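Local coordinates for chromosome-partitioning protein ParB (Caulobacter vibrioides NA1000, PDB 6S6H) that binds centromeric parS DNA and takes part in chromosome partition, localising to both cell poles before division, at residues A79-A84 with R103-L108. Residues are numbered along the deposited sequence; the frame is centred on the assembly and turned at random.
Sequences ARAIAA and RETEAL. With nucleotides of chain D; nucleotides of chain C.
The edge of the Arg80 guanidinium faces O6 of DG13 of chain C, with N4 of DC8 of chain D and Glu106 OE2 also near its plane. Arg103 turns its edge to the Glu106 carboxylate and to C6 of DG11 of chain C, while C4 of DC8 of chain D lies over one of its faces. Arg80 NH1 donates to N7 of DG13 of chain C at 3.0 Å and Arg80 NH2 to O6 of the same base at 2.8 Å, the two-pronged reading of a guanine's major-groove edge for which arginine is suited. Its chain reaches there with CG anti to the backbone N (chi1 -172°) and a bend at chi3. Arg80 NH2 stays 4.4 Å from Glu106 OE2, too far for a salt bridge, and a water spans the gap, accepting from Arg80 and donating to Glu106. Glu106 OE2 also accepts from N4 of DC8 of chain D (2.9 Å); glutamate suits this place because its carboxylate can accept from cytosine and arginine together. Arg103 grips the carboxylate side-on: Arg103 NE donates to Glu106 OE1, and Arg103 NH2 forms a salt bridge with Glu106 OE2 (2.8 Å), approached 36° out of the carboxylate plane. Arg103 NH1 comes within 2.9 Å of N7 of DG11 of chain C, obliquely, and its NH2 also bonds a thymine O4. Behind this polar layer, the small Ala81 and the Thr105 methyl let the backbones approach. Ala81 CB lies 3.9 Å from Thr105 CG2, and Ile82 packs on the same methyl; Thr105 OG1 bonds back to the Ser101 carbonyl. The contact thus joins helices 76-81 and 102-110 of the ParB HTH domain at the parS major groove. Arg80 reads the guanine and Glu106 the cytosine of one G-C pair; one arginine bonded directly and a second reached through water should probably stabilise Glu106's negative charge.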
loop_
_atom_site.group_PDB
_atom_site.type_symbol
_atom_site.label_atom_id
_atom_site.label_comp_id
_atom_site.label_asym_id
_atom_site.label_seq_id
_atom_site.Cartn_x
_atom_site.Cartn_y
_atom_site.Cartn_z
ATOM N N ALA B 79 1.181 -12.549 2.049
ATOM C CA ALA B 79 1.119 -13.263 3.345
ATOM C C ALA B 79 -0.340 -13.487 3.761
ATOM O O ALA B 79 -0.685 -14.637 4.115
ATOM C CB ALA B 79 1.872 -12.482 4.392
ATOM N N ARG B 80 -1.159 -12.431 3.727
ATOM C CA ARG B 80 -2.597 -12.472 4.110
ATOM C C ARG B 80 -3.346 -13.452 3.196
ATOM O O ARG B 80 -4.181 -14.223 3.712
ATOM C CB ARG B 80 -3.198 -11.068 4.016
ATOM C CG ARG B 80 -4.608 -10.944 4.574
ATOM C CD ARG B 80 -5.195 -9.596 4.206
ATOM N NE ARG B 80 -5.417 -9.488 2.769
ATOM C CZ ARG B 80 -5.486 -8.350 2.078
ATOM N NH1 ARG B 80 -5.331 -7.181 2.679
ATOM N NH2 ARG B 80 -5.699 -8.391 0.774
ATOM N N ALA B 81 -3.035 -13.441 1.895
ATOM C CA ALA B 81 -3.703 -14.255 0.850
ATOM C C ALA B 81 -3.528 -15.756 1.122
ATOM O O ALA B 81 -4.379 -16.521 0.648
ATOM C CB ALA B 81 -3.176 -13.876 -0.515
ATOM N N ILE B 82 -2.480 -16.159 1.852
ATOM C CA ILE B 82 -2.140 -17.590 2.132
ATOM C C ILE B 82 -2.307 -17.907 3.627
ATOM O O ILE B 82 -1.934 -19.035 4.025
ATOM C CB ILE B 82 -0.711 -17.914 1.647
ATOM C CG1 ILE B 82 0.360 -17.131 2.413
ATOM C CG2 ILE B 82 -0.598 -17.707 0.148
ATOM C CD1 ILE B 82 1.772 -17.598 2.138
ATOM N N ALA B 83 -2.848 -16.971 4.420
ATOM C CA ALA B 83 -2.906 -17.043 5.905
ATOM C C ALA B 83 -3.824 -18.185 6.367
ATOM O O ALA B 83 -3.510 -18.802 7.402
ATOM C CB ALA B 83 -3.359 -15.720 6.476
ATOM N N ALA B 84 -4.914 -18.444 5.632
ATOM C CA ALA B 84 -5.943 -19.464 5.952
ATOM C C ALA B 84 -5.754 -20.708 5.076
ATOM O O ALA B 84 -6.750 -21.407 4.838
ATOM C CB ALA B 84 -7.319 -18.872 5.764
ATOM N N ARG B 103 -2.649 -10.851 -6.762
ATOM C CA ARG B 103 -3.841 -11.317 -7.521
ATOM C C ARG B 103 -3.653 -12.792 -7.908
ATOM O O ARG B 103 -4.580 -13.594 -7.668
ATOM C CB ARG B 103 -4.077 -10.427 -8.748
ATOM C CG ARG B 103 -5.505 -9.916 -8.871
ATOM C CD ARG B 103 -5.744 -8.641 -8.085
ATOM N NE ARG B 103 -5.562 -8.827 -6.649
ATOM C CZ ARG B 103 -5.102 -7.900 -5.808
ATOM N NH1 ARG B 103 -4.754 -6.700 -6.244
ATOM N NH2 ARG B 103 -4.977 -8.180 -4.523
ATOM N N GLU B 104 -2.493 -13.137 -8.473
ATOM C CA GLU B 104 -2.137 -14.529 -8.864
ATOM C C GLU B 104 -2.095 -15.408 -7.609
ATOM O O GLU B 104 -2.553 -16.565 -7.681
ATOM C CB GLU B 104 -0.803 -14.553 -9.615
ATOM C CG GLU B 104 -0.910 -14.049 -11.045
ATOM C CD GLU B 104 0.408 -13.891 -11.782
ATOM O OE1 GLU B 104 1.412 -13.563 -11.123
ATOM O OE2 GLU B 104 0.427 -14.099 -13.016
ATOM N N THR B 105 -1.575 -14.872 -6.500
ATOM C CA THR B 105 -1.459 -15.572 -5.195
ATOM C C THR B 105 -2.861 -15.903 -4.663
ATOM O O THR B 105 -3.047 -17.026 -4.170
ATOM C CB THR B 105 -0.633 -14.743 -4.202
ATOM O OG1 THR B 105 0.654 -14.537 -4.785
ATOM C CG2 THR B 105 -0.486 -15.402 -2.848
ATOM N N GLU B 106 -3.803 -14.960 -4.755
ATOM C CA GLU B 106 -5.226 -15.149 -4.361
ATOM C C GLU B 106 -5.834 -16.304 -5.168
ATOM O O GLU B 106 -6.591 -17.095 -4.574
ATOM C CB GLU B 106 -6.015 -13.853 -4.562
ATOM C CG GLU B 106 -5.703 -12.804 -3.510
ATOM C CD GLU B 106 -6.101 -11.380 -3.858
ATOM O OE1 GLU B 106 -6.726 -11.171 -4.921
ATOM O OE2 GLU B 106 -5.780 -10.480 -3.059
ATOM N N ALA B 107 -5.511 -16.395 -6.463
ATOM C CA ALA B 107 -5.977 -17.459 -7.386
ATOM C C ALA B 107 -5.427 -18.812 -6.927
ATOM O O ALA B 107 -6.203 -19.786 -6.898
ATOM C CB ALA B 107 -5.571 -17.139 -8.804
ATOM N N LEU B 108 -4.142 -18.861 -6.567
ATOM C CA LEU B 108 -3.461 -20.087 -6.070
ATOM C C LEU B 108 -4.183 -20.592 -4.815
ATOM O O LEU B 108 -4.432 -21.812 -4.734
ATOM C CB LEU B 108 -1.993 -19.756 -5.782
ATOM C CG LEU B 108 -1.127 -20.908 -5.276
ATOM C CD1 LEU B 108 -1.127 -22.070 -6.257
ATOM C CD2 LEU B 108 0.294 -20.429 -5.019
ATOM P P DC D 8 -13.880 -10.463 -7.404
ATOM O OP1 DC D 8 -15.130 -10.492 -8.200
ATOM O OP2 DC D 8 -12.691 -11.224 -7.877
ATOM O "O5'" DC D 8 -13.488 -8.935 -7.169
ATOM C "C5'" DC D 8 -14.470 -8.031 -6.629
ATOM C "C4'" DC D 8 -13.874 -6.664 -6.384
ATOM O "O4'" DC D 8 -12.887 -6.722 -5.327
ATOM C "C3'" DC D 8 -13.157 -6.035 -7.581
ATOM O "O3'" DC D 8 -13.381 -4.623 -7.534
ATOM C "C2'" DC D 8 -11.696 -6.317 -7.290
ATOM C "C1'" DC D 8 -11.688 -6.113 -5.785
ATOM N N1 DC D 8 -10.568 -6.689 -5.022
ATOM C C2 DC D 8 -10.124 -6.014 -3.879
ATOM O O2 DC D 8 -10.670 -4.944 -3.563
ATOM N N3 DC D 8 -9.110 -6.538 -3.153
ATOM C C4 DC D 8 -8.551 -7.692 -3.524
ATOM N N4 DC D 8 -7.554 -8.171 -2.778
ATOM C C5 DC D 8 -8.988 -8.404 -4.679
ATOM C C6 DC D 8 -9.994 -7.875 -5.388
ATOM P P DG C 13 -2.071 0.081 3.898
ATOM O OP1 DG C 13 -1.606 1.424 4.337
ATOM O OP2 DG C 13 -1.629 -1.136 4.631
ATOM O "O5'" DG C 13 -3.662 0.114 3.849
ATOM C "C5'" DG C 13 -4.331 1.221 3.218
ATOM C "C4'" DG C 13 -5.761 0.858 2.891
ATOM O "O4'" DG C 13 -5.796 -0.294 2.017
ATOM C "C3'" DG C 13 -6.641 0.513 4.097
ATOM O "O3'" DG C 13 -7.755 1.413 4.040
ATOM C "C2'" DG C 13 -6.969 -0.962 3.906
ATOM C "C1'" DG C 13 -6.886 -1.113 2.400
ATOM N N9 DG C 13 -6.638 -2.454 1.875
ATOM C C8 DG C 13 -5.691 -3.352 2.302
ATOM N N7 DG C 13 -5.672 -4.452 1.600
ATOM C C5 DG C 13 -6.653 -4.262 0.636
ATOM C C6 DG C 13 -7.093 -5.114 -0.413
ATOM O O6 DG C 13 -6.689 -6.246 -0.709
ATOM N N1 DG C 13 -8.112 -4.527 -1.156
ATOM C C2 DG C 13 -8.644 -3.282 -0.921
ATOM N N2 DG C 13 -9.625 -2.893 -1.745
ATOM N N3 DG C 13 -8.240 -2.476 0.048
ATOM C C4 DG C 13 -7.251 -3.026 0.784
ATOM P P DG C 11 2.051 -7.256 -6.241
ATOM O OP1 DG C 11 3.203 -8.165 -6.003
ATOM O OP2 DG C 11 0.731 -7.839 -6.601
ATOM O "O5'" DG C 11 1.802 -6.294 -4.995
ATOM C "C5'" DG C 11 2.861 -5.503 -4.442
ATOM C "C4'" DG C 11 2.301 -4.504 -3.458
ATOM O "O4'" DG C 11 1.208 -3.773 -4.066
ATOM C "C3'" DG C 11 1.735 -5.101 -2.167
ATOM O "O3'" DG C 11 2.069 -4.220 -1.085
ATOM C "C2'" DG C 11 0.249 -5.216 -2.466
ATOM C "C1'" DG C 11 -0.008 -4.026 -3.376
ATOM N N9 DG C 11 -1.047 -4.240 -4.376
ATOM C C8 DG C 11 -1.236 -5.358 -5.153
ATOM N N7 DG C 11 -2.241 -5.244 -5.979
ATOM C C5 DG C 11 -2.748 -3.976 -5.729
ATOM C C6 DG C 11 -3.852 -3.298 -6.307
ATOM O O6 DG C 11 -4.622 -3.692 -7.190
ATOM N N1 DG C 11 -4.017 -2.030 -5.759
ATOM C C2 DG C 11 -3.226 -1.484 -4.779
ATOM N N2 DG C 11 -3.547 -0.245 -4.382
ATOM N N3 DG C 11 -2.198 -2.109 -4.227
ATOM C C4 DG C 11 -2.018 -3.342 -4.747
HETATM O O HOH W 1 -4.638 -10.600 -0.502
#